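Local coordinates for protein Methylcobalamin\: coenzyme M methyltransferase (Methanosarcina mazei, PDB 4AY7) that probably transfers the methyl group of a methylated corrinoid cofactor to coenzyme M in methanogenesis, using a zinc ion, at residues T85-M97 with A119-V133. Numbering follows the deposited sequence.
Sequences TVLVEAMGCEINM and AVPADLLQRGRIPVV
Ala90 meets Gly128 where the backbones come closest, their CA atoms 4.5 Å apart, as the short helix 86-90 lies against the type II' turn Arg127-Ile130 that leads into helix 130-144. Gly128 has positive phi, and a side chain there would press on Ala90 CA. One water bridges the segments, donating to Val86 O and to the Glu89 carboxylate oxygen OE1, and accepting from Arg129 N. Small enough to let the turn approach, Ala90 sets its CB 3.5 Å from Ile130 CD1 and also touches Leu124 CD1.

Arg129 carries the polar half. A bend at chi3 (-74°) brings its guanidinium beside the start of helix 86-90, its edge toward Thr85 and Glu89. Glu89 OE1 accepts Arg129 NE in a salt bridge, 2.8 Å, on its syn lone pair and nearly in the guanidinium plane. The carboxylate is twisted 65° from that plane, and Arg129 NH2 adds weak hydrogen bonds to Glu89 OE1 and Thr85 OG1. Met97 CE lies over one face, 3.8 Å from Arg129 CZ, while Val86 CG2 covers the other. A leucine in place of Arg129 would probably leave the Glu89 carboxylate without its cationic mate and Met97 CE without the flat surface it rests on.

In this TIM-barrel protein of the URO-D family the contact folds the long connection between strands 78-80 and 150-155 back on itself, near the coenzyme M residue Gln103; Arg129 NH1 and Thr85 OG1 also hydrogen-bond to the oxidised cysteine (3-sulfinoalanine) at position 83.

At the far end, beside a Schellman motif at Gly92, flexible Met91 bends at chi2 and chi3, bringing SD 3.6 Å from Pro121 CD and alongside Leu124 CD1.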
# COMPACT_ATOMS: atom_id res chain seq x y z
N THR A 85 -8.60 -2.16 -5.92
CA THR A 85 -10.03 -2.24 -6.22
C THR A 85 -10.82 -3.29 -5.43
O THR A 85 -12.09 -3.33 -5.54
CB THR A 85 -10.33 -2.50 -7.75
OG1 THR A 85 -9.92 -3.83 -8.10
CG2 THR A 85 -9.62 -1.50 -8.72
N VAL A 86 -10.19 -4.11 -4.64
CA VAL A 86 -10.95 -5.16 -3.99
C VAL A 86 -12.12 -4.65 -3.13
O VAL A 86 -13.24 -5.19 -3.15
CB VAL A 86 -10.02 -6.13 -3.22
CG1 VAL A 86 -10.78 -7.17 -2.37
CG2 VAL A 86 -9.11 -6.89 -4.18
N LEU A 87 -11.81 -3.68 -2.27
CA LEU A 87 -12.78 -3.21 -1.32
C LEU A 87 -13.84 -2.39 -2.08
O LEU A 87 -15.02 -2.51 -1.83
CB LEU A 87 -12.07 -2.38 -0.19
CG LEU A 87 -13.04 -1.73 0.86
CD1 LEU A 87 -13.95 -2.84 1.45
CD2 LEU A 87 -12.24 -0.95 1.92
N VAL A 88 -13.42 -1.52 -2.98
CA VAL A 88 -14.42 -0.66 -3.65
C VAL A 88 -15.41 -1.49 -4.49
O VAL A 88 -16.63 -1.19 -4.53
CB VAL A 88 -13.74 0.47 -4.46
CG1 VAL A 88 -13.05 1.45 -3.49
CG2 VAL A 88 -12.70 -0.04 -5.41
N GLU A 89 -14.92 -2.57 -5.07
CA GLU A 89 -15.77 -3.49 -5.75
C GLU A 89 -16.72 -4.20 -4.80
O GLU A 89 -17.88 -4.40 -5.17
CB GLU A 89 -14.94 -4.55 -6.44
CG GLU A 89 -15.78 -5.58 -7.15
CD GLU A 89 -14.94 -6.55 -7.98
OE1 GLU A 89 -13.91 -6.97 -7.48
OE2 GLU A 89 -15.27 -6.97 -9.13
N ALA A 90 -16.24 -4.66 -3.68
CA ALA A 90 -17.13 -5.25 -2.64
C ALA A 90 -18.17 -4.24 -2.15
O ALA A 90 -19.33 -4.63 -1.97
CB ALA A 90 -16.30 -5.82 -1.52
N MET A 91 -17.82 -2.97 -2.17
CA MET A 91 -18.75 -1.87 -1.88
C MET A 91 -19.72 -1.48 -3.02
O MET A 91 -20.53 -0.56 -2.83
CB MET A 91 -18.00 -0.65 -1.36
CG MET A 91 -17.39 -0.80 0.07
SD MET A 91 -18.72 -0.85 1.29
CE MET A 91 -19.11 0.92 1.22
N GLY A 92 -19.60 -2.11 -4.19
CA GLY A 92 -20.53 -1.90 -5.31
C GLY A 92 -19.97 -1.26 -6.58
O GLY A 92 -20.64 -1.18 -7.57
N CYS A 93 -18.67 -0.90 -6.59
CA CYS A 93 -18.04 -0.45 -7.82
C CYS A 93 -17.94 -1.57 -8.89
O CYS A 93 -17.76 -2.75 -8.59
CB CYS A 93 -16.64 0.15 -7.55
SG CYS A 93 -16.65 1.67 -6.52
N GLU A 94 -18.01 -1.13 -10.12
CA GLU A 94 -17.75 -1.98 -11.28
C GLU A 94 -16.30 -1.78 -11.73
O GLU A 94 -15.88 -0.66 -11.92
CB GLU A 94 -18.79 -1.69 -12.39
CG GLU A 94 -18.56 -2.32 -13.80
CD GLU A 94 -18.59 -3.85 -13.87
OE1 GLU A 94 -19.17 -4.48 -12.96
OE2 GLU A 94 -18.02 -4.42 -14.86
N ILE A 95 -15.58 -2.87 -11.90
CA ILE A 95 -14.13 -2.84 -12.16
C ILE A 95 -13.76 -3.38 -13.57
O ILE A 95 -14.28 -4.40 -14.03
CB ILE A 95 -13.44 -3.75 -11.13
CG1 ILE A 95 -13.80 -3.36 -9.67
CG2 ILE A 95 -11.91 -3.78 -11.33
CD1 ILE A 95 -13.52 -1.94 -9.27
N ASN A 96 -12.89 -2.67 -14.29
CA ASN A 96 -12.30 -3.20 -15.53
C ASN A 96 -11.08 -4.00 -15.06
O ASN A 96 -10.20 -3.44 -14.51
CB ASN A 96 -11.94 -2.06 -16.49
CG ASN A 96 -11.27 -2.58 -17.79
OD1 ASN A 96 -10.41 -3.48 -17.74
ND2 ASN A 96 -11.66 -2.06 -18.93
N MET A 97 -11.08 -5.33 -15.20
CA MET A 97 -10.03 -6.14 -14.55
C MET A 97 -8.64 -6.04 -15.24
O MET A 97 -7.63 -6.57 -14.75
CB MET A 97 -10.47 -7.59 -14.51
CG MET A 97 -11.58 -7.89 -13.49
SD MET A 97 -11.21 -7.32 -11.80
CE MET A 97 -9.88 -8.43 -11.40
N ALA A 119 -24.45 2.41 2.35
CA ALA A 119 -24.15 1.93 3.70
C ALA A 119 -23.04 0.90 3.55
O ALA A 119 -22.78 0.41 2.48
CB ALA A 119 -25.39 1.28 4.34
N VAL A 120 -22.45 0.48 4.62
CA VAL A 120 -21.62 -0.67 4.51
C VAL A 120 -22.51 -1.90 4.59
O VAL A 120 -23.12 -2.11 5.62
CB VAL A 120 -20.62 -0.70 5.63
CG1 VAL A 120 -19.71 -1.90 5.47
CG2 VAL A 120 -19.82 0.59 5.61
N PRO A 121 -22.51 -2.74 3.58
CA PRO A 121 -23.32 -3.96 3.61
C PRO A 121 -22.95 -4.93 4.74
O PRO A 121 -21.80 -5.02 5.12
CB PRO A 121 -23.15 -4.56 2.19
CG PRO A 121 -22.02 -3.80 1.53
CD PRO A 121 -21.51 -2.77 2.49
N ALA A 122 -23.97 -5.55 5.36
CA ALA A 122 -23.75 -6.35 6.53
C ALA A 122 -22.87 -7.51 6.20
O ALA A 122 -22.12 -8.01 7.07
CB ALA A 122 -25.06 -6.84 7.14
N ASP A 123 -22.85 -7.90 4.94
CA ASP A 123 -22.06 -9.03 4.55
C ASP A 123 -20.87 -8.67 3.67
O ASP A 123 -20.45 -9.49 2.82
CB ASP A 123 -22.94 -10.04 3.83
CG ASP A 123 -23.50 -9.49 2.52
OD1 ASP A 123 -23.50 -8.23 2.31
OD2 ASP A 123 -23.94 -10.29 1.69
N LEU A 124 -20.36 -7.46 3.87
CA LEU A 124 -19.21 -6.93 3.12
C LEU A 124 -18.14 -8.00 2.88
O LEU A 124 -17.68 -8.19 1.77
CB LEU A 124 -18.55 -5.81 3.92
CG LEU A 124 -17.39 -5.12 3.19
CD1 LEU A 124 -17.88 -4.48 1.92
CD2 LEU A 124 -16.77 -4.10 4.13
N LEU A 125 -17.79 -8.74 3.92
CA LEU A 125 -16.64 -9.67 3.80
C LEU A 125 -16.84 -10.88 2.89
O LEU A 125 -15.90 -11.57 2.50
CB LEU A 125 -16.17 -10.06 5.21
CG LEU A 125 -15.55 -8.95 6.11
CD1 LEU A 125 -15.12 -9.60 7.42
CD2 LEU A 125 -14.36 -8.11 5.52
N GLN A 126 -18.07 -11.15 2.53
CA GLN A 126 -18.37 -12.21 1.57
C GLN A 126 -18.50 -11.71 0.15
O GLN A 126 -18.60 -12.53 -0.78
CB GLN A 126 -19.64 -12.97 1.98
CG GLN A 126 -19.51 -13.82 3.22
CD GLN A 126 -20.59 -13.44 4.22
OE1 GLN A 126 -21.56 -14.19 4.47
NE2 GLN A 126 -20.47 -12.20 4.74
N ARG A 127 -18.47 -10.40 -0.02
CA ARG A 127 -18.66 -9.76 -1.30
C ARG A 127 -17.42 -9.58 -2.16
O ARG A 127 -16.32 -9.45 -1.66
CB ARG A 127 -19.32 -8.41 -1.12
CG ARG A 127 -20.73 -8.54 -0.58
CD ARG A 127 -21.47 -7.21 -0.62
NE ARG A 127 -22.84 -7.41 -0.11
CZ ARG A 127 -23.92 -6.78 -0.55
NH1 ARG A 127 -23.79 -5.85 -1.50
NH2 ARG A 127 -25.13 -7.06 -0.02
N GLY A 128 -17.62 -9.63 -3.49
CA GLY A 128 -16.51 -9.36 -4.41
C GLY A 128 -15.42 -10.39 -4.23
O GLY A 128 -15.70 -11.57 -4.07
N ARG A 129 -14.18 -9.90 -4.23
CA ARG A 129 -12.99 -10.73 -4.12
C ARG A 129 -12.37 -10.67 -2.73
O ARG A 129 -11.28 -11.19 -2.52
CB ARG A 129 -12.06 -10.32 -5.23
CG ARG A 129 -12.55 -10.60 -6.61
CD ARG A 129 -11.58 -10.06 -7.65
NE ARG A 129 -11.61 -8.60 -7.77
CZ ARG A 129 -10.56 -7.81 -7.67
NH1 ARG A 129 -9.37 -8.32 -7.50
NH2 ARG A 129 -10.73 -6.50 -7.78
N ILE A 130 -13.11 -10.15 -1.75
CA ILE A 130 -12.64 -10.14 -0.39
C ILE A 130 -12.28 -11.56 0.02
O ILE A 130 -11.19 -11.82 0.56
CB ILE A 130 -13.61 -9.41 0.60
CG1 ILE A 130 -13.49 -7.90 0.34
CG2 ILE A 130 -13.19 -9.66 2.07
CD1 ILE A 130 -14.42 -7.04 1.17
N PRO A 131 -13.15 -12.49 -0.26
CA PRO A 131 -12.77 -13.84 0.10
C PRO A 131 -11.56 -14.44 -0.66
O PRO A 131 -10.93 -15.37 -0.13
CB PRO A 131 -14.04 -14.64 -0.23
CG PRO A 131 -15.16 -13.64 -0.18
CD PRO A 131 -14.52 -12.45 -0.83
N VAL A 132 -11.22 -13.94 -1.85
CA VAL A 132 -10.01 -14.38 -2.54
C VAL A 132 -8.75 -13.90 -1.75
O VAL A 132 -7.81 -14.70 -1.53
CB VAL A 132 -9.91 -13.80 -3.96
CG1 VAL A 132 -8.70 -14.33 -4.66
CG2 VAL A 132 -11.11 -14.26 -4.82
N VAL A 133 -8.75 -12.63 -1.35
CA VAL A 133 -7.65 -12.07 -0.60
C VAL A 133 -7.48 -12.74 0.75
O VAL A 133 -6.36 -13.14 1.09
CB VAL A 133 -7.82 -10.56 -0.39
CG1 VAL A 133 -6.67 -10.04 0.51
CG2 VAL A 133 -7.77 -9.86 -1.76
O HOH W 1 -13.72 -7.23 -4.80
O HOH W 2 -21.69 -4.99 -2.70